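PDB 6O43: Orf11, which is a potential lysin of a staphylococcal phage, probably helping to break down the peptidoglycan of the bacterial cell wall. Local coordinates for residues G41-E44 with S45-R48; R86-Y89 with L90-A93; P149-A152 with A153-W156. All blocks are in the same frame, centred on the assembly; numbering follows the deposited sequence.

Contact 1 (G41-E44 with S45-R48)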
loop_
_atom_site.group_PDB
_atom_site.type_symbol
_atom_site.label_atom_id
_atom_site.label_comp_id
_atom_site.label_asym_id
_atom_site.label_seq_id
_atom_site.Cartn_x
_atom_site.Cartn_y
_atom_site.Cartn_z
ATOM N N GLY A 41 9.756 -10.921 -16.831
ATOM C CA GLY A 41 10.055 -12.336 -16.965
ATOM C C GLY A 41 10.899 -12.897 -15.836
ATOM O O GLY A 41 11.579 -13.916 -16.003
ATOM N N GLY A 42 10.864 -12.236 -14.681
ATOM C CA GLY A 42 11.608 -12.685 -13.522
ATOM C C GLY A 42 13.089 -12.386 -13.546
ATOM O O GLY A 42 13.819 -12.898 -12.691
ATOM N N ASN A 43 13.554 -11.562 -14.484
ATOM C CA ASN A 43 14.980 -11.290 -14.637
ATOM C C ASN A 43 15.495 -10.483 -13.449
ATOM O O ASN A 43 15.024 -9.369 -13.196
ATOM C CB ASN A 43 15.220 -10.547 -15.947
ATOM C CG ASN A 43 16.675 -10.194 -16.163
ATOM O OD1 ASN A 43 17.144 -9.153 -15.704
ATOM N ND2 ASN A 43 17.399 -11.057 -16.875
ATOM N N GLU A 44 16.481 -11.031 -12.733
ATOM C CA GLU A 44 16.909 -10.417 -11.478
ATOM C C GLU A 44 17.514 -9.033 -11.691
ATOM O O GLU A 44 17.314 -8.133 -10.867
ATOM C CB GLU A 44 17.903 -11.331 -10.754
ATOM C CG GLU A 44 17.298 -12.656 -10.298
ATOM C CD GLU A 44 17.969 -13.229 -9.064
ATOM O OE1 GLU A 44 19.076 -12.764 -8.710
ATOM O OE2 GLU A 44 17.378 -14.144 -8.448
ATOM N N SER A 45 18.269 -8.837 -12.774
ATOM C CA SER A 45 18.902 -7.536 -12.977
ATOM C C SER A 45 17.862 -6.447 -13.225
ATOM O O SER A 45 18.016 -5.317 -12.747
ATOM C CB SER A 45 19.911 -7.603 -14.125
ATOM O OG SER A 45 19.269 -7.744 -15.378
ATOM N N LYS A 46 16.791 -6.764 -13.957
ATOM C CA LYS A 46 15.729 -5.782 -14.166
ATOM C C LYS A 46 14.931 -5.550 -12.886
ATOM O O LYS A 46 14.517 -4.418 -12.604
ATOM C CB LYS A 46 14.814 -6.225 -15.309
ATOM C CG LYS A 46 15.491 -6.183 -16.676
ATOM C CD LYS A 46 14.526 -6.516 -17.801
ATOM C CE LYS A 46 15.168 -6.252 -19.154
ATOM N NZ LYS A 46 14.294 -6.645 -20.300
ATOM N N ILE A 47 14.710 -6.602 -12.097
ATOM C CA ILE A 47 14.036 -6.432 -10.811
ATOM C C ILE A 47 14.841 -5.497 -9.915
ATOM O O ILE A 47 14.297 -4.565 -9.311
ATOM C CB ILE A 47 13.802 -7.798 -10.143
ATOM C CG1 ILE A 47 12.844 -8.648 -10.981
ATOM C CG2 ILE A 47 13.272 -7.619 -8.733
ATOM C CD1 ILE A 47 12.656 -10.060 -10.449
ATOM N N ARG A 48 16.155 -5.726 -9.827
ATOM C CA ARG A 48 17.017 -4.831 -9.061
ATOM C C ARG A 48 16.964 -3.411 -9.595
ATOM O O ARG A 48 16.938 -2.450 -8.822
ATOM C CB ARG A 48 18.459 -5.327 -9.089
ATOM C CG ARG A 48 18.703 -6.525 -8.234
ATOM C CD ARG A 48 20.104 -7.076 -8.451
ATOM N NE ARG A 48 20.203 -8.405 -7.870
ATOM C CZ ARG A 48 20.320 -8.634 -6.569
ATOM N NH1 ARG A 48 20.368 -7.617 -5.718
ATOM N NH2 ARG A 48 20.386 -9.879 -6.122
#
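Asn43 and Lys46 meet in an asparagine N-cap at the start of helix 44-57. The capping oxygen works twice: Asn43 OD1 accepts from Lys46 N at 3.0 Å, and Ser45 OG donates to the same OD1 at 2.6 Å. Both donors lie in the plane of the amide carbonyl, so together they fix the rotation of the Asn43 amide. With CG anti to the backbone N (chi1 178°) and the amide turned by chi2 (-87°), OD1 faces the N-H of Lys46.

Backbone bonds start the regular helix. Ile47 N donates to Asn43 O at 3.0 Å, and Arg48 N to Glu44 O at 2.9 Å with an N-H...O angle of 170°.

Van der Waals contact comes from Ile47, whose CG1 branch runs beside the same Asn43 carbonyl, CG1 to Asn43 O 3.2 Å, before CD1 reaches Gly42 O. The buried Ile47 side chain also packs on Lys31 and Leu40.

Glu44 and Arg48 extend side by side, pointing the same way, but the guanidinium makes its salt bridge with Asp24 of helix 23-30. Glu44 OE1 remains 4.1 Å from Arg48 NH2, near the guanidinium plane at its edge.

Contact 2 (R86-Y89 with L90-A93). With I3C (5-amino-2,4,6-triiodobenzene-1,3-dicarboxylic acid), chain B.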
loop_
_atom_site.group_PDB
_atom_site.type_symbol
_atom_site.label_atom_id
_atom_site.label_comp_id
_atom_site.label_asym_id
_atom_site.label_seq_id
_atom_site.Cartn_x
_atom_site.Cartn_y
_atom_site.Cartn_z
ATOM N N ARG A 86 2.327 3.482 -17.909
ATOM C CA ARG A 86 3.175 4.287 -18.777
ATOM C C ARG A 86 3.729 3.393 -19.891
ATOM O O ARG A 86 3.342 2.231 -20.048
ATOM C CB ARG A 86 4.274 4.964 -17.963
ATOM C CG ARG A 86 3.760 5.875 -16.856
ATOM C CD ARG A 86 2.961 7.045 -17.414
ATOM N NE ARG A 86 1.703 7.233 -16.695
ATOM C CZ ARG A 86 0.498 7.093 -17.241
ATOM N NH1 ARG A 86 0.381 6.776 -18.523
ATOM N NH2 ARG A 86 -0.591 7.278 -16.507
ATOM N N GLY A 87 4.669 3.931 -20.673
ATOM C CA GLY A 87 5.088 3.271 -21.899
ATOM C C GLY A 87 6.103 2.159 -21.733
ATOM O O GLY A 87 6.231 1.320 -22.631
ATOM N N ASP A 88 6.838 2.138 -20.623
ATOM C CA ASP A 88 7.819 1.088 -20.386
ATOM C C ASP A 88 7.926 0.851 -18.887
ATOM O O ASP A 88 7.517 1.687 -18.076
ATOM C CB ASP A 88 9.186 1.439 -20.996
ATOM C CG ASP A 88 9.861 2.601 -20.293
ATOM O OD1 ASP A 88 10.557 2.360 -19.284
ATOM O OD2 ASP A 88 9.692 3.755 -20.747
ATOM N N TYR A 89 8.482 -0.308 -18.521
ATOM C CA TYR A 89 8.425 -0.729 -17.125
ATOM C C TYR A 89 9.216 0.200 -16.211
ATOM O O TYR A 89 8.804 0.432 -15.068
ATOM C CB TYR A 89 8.913 -2.173 -16.979
ATOM C CG TYR A 89 10.410 -2.367 -17.115
ATOM C CD1 TYR A 89 11.262 -2.157 -16.035
ATOM C CD2 TYR A 89 10.966 -2.785 -18.314
ATOM C CE1 TYR A 89 12.628 -2.339 -16.154
ATOM C CE2 TYR A 89 12.330 -2.970 -18.440
ATOM C CZ TYR A 89 13.156 -2.747 -17.356
ATOM O OH TYR A 89 14.516 -2.934 -17.480
ATOM N N LEU A 90 10.346 0.735 -16.679
ATOM C CA LEU A 90 11.144 1.606 -15.823
ATOM C C LEU A 90 10.498 2.977 -15.679
ATOM O O LEU A 90 10.395 3.508 -14.568
ATOM C CB LEU A 90 12.568 1.740 -16.365
ATOM C CG LEU A 90 13.539 2.445 -15.416
ATOM C CD1 LEU A 90 13.557 1.742 -14.066
ATOM C CD2 LEU A 90 14.941 2.506 -16.010
ATOM N N THR A 91 10.067 3.569 -16.794
ATOM C CA THR A 91 9.309 4.815 -16.726
ATOM C C THR A 91 8.088 4.670 -15.824
ATOM O O THR A 91 7.726 5.602 -15.095
ATOM C CB THR A 91 8.881 5.246 -18.131
ATOM O OG1 THR A 91 10.043 5.507 -18.932
ATOM C CG2 THR A 91 8.012 6.497 -18.063
ATOM N N ASP A 92 7.443 3.503 -15.854
ATOM C CA ASP A 92 6.239 3.312 -15.053
ATOM C C ASP A 92 6.570 3.215 -13.568
ATOM O O ASP A 92 5.858 3.782 -12.731
ATOM C CB ASP A 92 5.488 2.064 -15.518
ATOM C CG ASP A 92 4.074 2.000 -14.971
ATOM O OD1 ASP A 92 3.196 2.702 -15.515
ATOM O OD2 ASP A 92 3.836 1.264 -13.992
ATOM N N ALA A 93 7.643 2.499 -13.222
ATOM C CA ALA A 93 8.027 2.388 -11.818
ATOM C C ALA A 93 8.356 3.752 -11.229
ATOM O O ALA A 93 7.925 4.076 -10.115
ATOM C CB ALA A 93 9.212 1.435 -11.659
HETATM I I3 I3C B . 4.483 -0.781 -20.254
HETATM I I2 I3C B . 7.576 -5.907 -20.907
HETATM I I1 I3C B . 3.449 -4.327 -25.066
HETATM O O8 I3C B . 3.451 -0.990 -23.980
HETATM O O9 I3C B . 1.981 -1.845 -22.615
HETATM C C10 I3C B . 5.780 -6.111 -23.565
HETATM N N13 I3C B . 6.533 -3.120 -19.673
HETATM C C1 I3C B . 4.205 -2.792 -22.557
HETATM C C6 I3C B . 4.881 -2.526 -21.376
HETATM C C5 I3C B . 5.834 -3.408 -20.909
HETATM C C4 I3C B . 6.118 -4.560 -21.618
HETATM C C3 I3C B . 5.449 -4.832 -22.798
HETATM C C2 I3C B . 4.490 -3.947 -23.269
HETATM C C7 I3C B . 3.150 -1.818 -23.080
HETATM O O11 I3C B . 5.127 -7.165 -23.338
HETATM O O12 I3C B . 6.706 -6.113 -24.416
#
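Asp88 turns its carboxylate toward Thr91 by placing CG between its own backbone N and carbonyl carbon (chi1 68°), and Asp92 reaches Arg86 by setting its CG anti to the backbone N (chi1 -166°). The first of these makes an aspartate N-cap for helix 89-104.

The cap grips with both carboxylate oxygens. Asp88 OD1 takes the N-H of Thr91 at 2.8 Å in an almost straight bond that arrives from well above the carboxylate plane. Asp88 OD2 accepts from Thr91 OG1 on its syn side at 2.5 Å. One residue thus ties down both oxygens, its side chain crossing that of Asp88 at about a right angle. The negative carboxylate at the helix start would also suit the helix dipole. Backbone bonds carry the turn on, from Asp92 N to Asp88 O at 2.9 Å and from Ala93 N to Tyr89 O at 3.0 Å.

Asp92 holds the incoming loop. Its buried carboxylate is shared between two backbone N-H groups: OD1 accepts from Arg86 N at 2.7 Å on the anti side, while OD2 is bonded to Trp79 N. The Arg86 chain crosses the Asp92 side chain at about a right angle, CB and CG passing beside OD1, then bends away to a cation-pi contact with Phe95.

Tyr89 CE1 lies 4.1 Å from Leu90 CB, and its hydroxyl goes to Gln49 on helix 44-57. On the loop's other flank, Arg86, Gly87, Asp88 and Tyr89, together with Trp39, form the pocket of the triiodinated ligand I3C. Tyr89 N stands 3.6 Å from the ligand amine N13, and iodine I3 comes to 3.2 Å from Arg86 O, the oxygen standing clearly off the line of the C6-I3 bond.

Contact 3 (P149-A152 with A153-W156)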
loop_
_atom_site.group_PDB
_atom_site.type_symbol
_atom_site.label_atom_id
_atom_site.label_comp_id
_atom_site.label_asym_id
_atom_site.label_seq_id
_atom_site.Cartn_x
_atom_site.Cartn_y
_atom_site.Cartn_z
ATOM N N PRO A 149 -7.357 8.706 2.266
ATOM C CA PRO A 149 -8.334 9.722 1.830
ATOM C C PRO A 149 -9.021 9.399 0.517
ATOM O O PRO A 149 -10.124 9.906 0.278
ATOM C CB PRO A 149 -7.490 10.998 1.703
ATOM C CG PRO A 149 -6.235 10.725 2.467
ATOM C CD PRO A 149 -5.995 9.254 2.370
ATOM N N LEU A 150 -8.423 8.560 -0.330
ATOM C CA LEU A 150 -8.791 8.513 -1.740
ATOM C C LEU A 150 -9.884 7.504 -2.076
ATOM O O LEU A 150 -10.574 7.684 -3.086
ATOM C CB LEU A 150 -7.550 8.219 -2.584
ATOM C CG LEU A 150 -6.518 9.345 -2.520
ATOM C CD1 LEU A 150 -5.254 8.978 -3.274
ATOM C CD2 LEU A 150 -7.126 10.626 -3.072
ATOM N N THR A 151 -10.060 6.453 -1.280
ATOM C CA THR A 151 -11.102 5.471 -1.536
ATOM C C THR A 151 -11.704 5.025 -0.215
ATOM O O THR A 151 -11.031 5.014 0.820
ATOM C CB THR A 151 -10.575 4.245 -2.297
ATOM O OG1 THR A 151 -9.641 3.537 -1.473
ATOM C CG2 THR A 151 -9.887 4.663 -3.591
ATOM N N ALA A 152 -12.988 4.664 -0.260
ATOM C CA ALA A 152 -13.645 4.142 0.933
ATOM C C ALA A 152 -13.047 2.805 1.347
ATOM O O ALA A 152 -12.937 2.511 2.543
ATOM C CB ALA A 152 -15.151 4.011 0.692
ATOM N N ALA A 153 -12.640 1.987 0.372
ATOM C CA ALA A 153 -12.062 0.683 0.687
ATOM C C ALA A 153 -10.774 0.824 1.488
ATOM O O ALA A 153 -10.513 0.030 2.399
ATOM C CB ALA A 153 -11.809 -0.111 -0.596
ATOM N N ALA A 154 -9.953 1.825 1.164
ATOM C CA ALA A 154 -8.723 2.032 1.921
ATOM C C ALA A 154 -9.024 2.512 3.334
ATOM O O ALA A 154 -8.345 2.120 4.291
ATOM C CB ALA A 154 -7.819 3.027 1.193
ATOM N N THR A 155 -10.040 3.362 3.484
ATOM C CA THR A 155 -10.440 3.809 4.814
ATOM C C THR A 155 -10.950 2.646 5.651
ATOM O O THR A 155 -10.564 2.487 6.813
ATOM C CB THR A 155 -11.504 4.899 4.704
ATOM O OG1 THR A 155 -10.893 6.102 4.223
ATOM C CG2 THR A 155 -12.155 5.154 6.069
ATOM N N TRP A 156 -11.833 1.825 5.076
ATOM C CA TRP A 156 -12.323 0.649 5.789
ATOM C C TRP A 156 -11.178 -0.278 6.175
ATOM O O TRP A 156 -11.137 -0.789 7.300
ATOM C CB TRP A 156 -13.344 -0.097 4.932
ATOM C CG TRP A 156 -14.570 0.695 4.612
ATOM C CD1 TRP A 156 -15.139 1.685 5.368
ATOM C CD2 TRP A 156 -15.386 0.566 3.443
ATOM N NE1 TRP A 156 -16.260 2.174 4.740
ATOM C CE2 TRP A 156 -16.432 1.504 3.556
ATOM C CE3 TRP A 156 -15.335 -0.257 2.312
ATOM C CZ2 TRP A 156 -17.414 1.646 2.580
ATOM C CZ3 TRP A 156 -16.314 -0.114 1.345
ATOM C CH2 TRP A 156 -17.339 0.830 1.485
#
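Ala152 and Trp156 meet through one face of the indole. The methyl CB of Ala152 stands over the six-membered ring, 4.0 Å from its centroid and 17° off the normal, a CH-pi contact. On the same face, offset toward the rim, the carbonyl oxygen Ala152 O comes down 3.1 Å above the ring plane, nearest to CG of Trp156 at 3.2 Å. A single residue thus lays both its methyl and its carbonyl on this face. At the edge, Trp156 NE1 is hydrogen-bonded to Trp112 O, which satisfies the polar atom of this buried ring. The Phe121 ring also meets the indole, the planes about 50° apart.

The placement follows from the first torsion of Trp156: with CG anti to the carbonyl carbon (chi1 -62°), the indole leans back along the helix to the residue four positions earlier. The carbonyl facing the ring is already engaged, since Trp156 N donates to Ala152 O at 2.8 Å in a nearly straight bond.

The turn is the beginning of helix 152-159, and Thr151 is its N-cap. Thr151 OG1 accepts from Ala154 N at 3.2 Å, a fairly long capping bond, and also touches the methyl of the same residue, OG1 to Ala154 CB 3.3 Å. The next bond, from Thr155 N to Thr151 O, is long too at 3.3 Å, with the donor tilted from the carbonyl plane.

Thr155, buried, directs its hydroxyl to the preceding and neighbouring loops: OG1 is hydrogen-bonded to Ile148 O and to Ser111 N, while its side chain packs on Pro110 and Trp112.

How the contacts relate
All three contacts are N-caps, each at the start of a different helix of this strand-free chain, with Asn, Asp and Thr respectively as the capping residue. Contacts 1 and 2 are neighbours on one side of the chain's centre, their own centres about 14 Å apart, and they touch where Lys46 CG packs against Tyr89 OH at 3.5 Å. Both lie near the bound I3C: contact 2 supplies four of the five pocket residues, whereas in contact 1 the side chain of Lys46 comes within about 7 Å of the ligand. Contact 3 is remote, with nearest atoms about 14 Å from contact 2 and about 25 Å from contact 1, on the opposite side of the centre from contact 1.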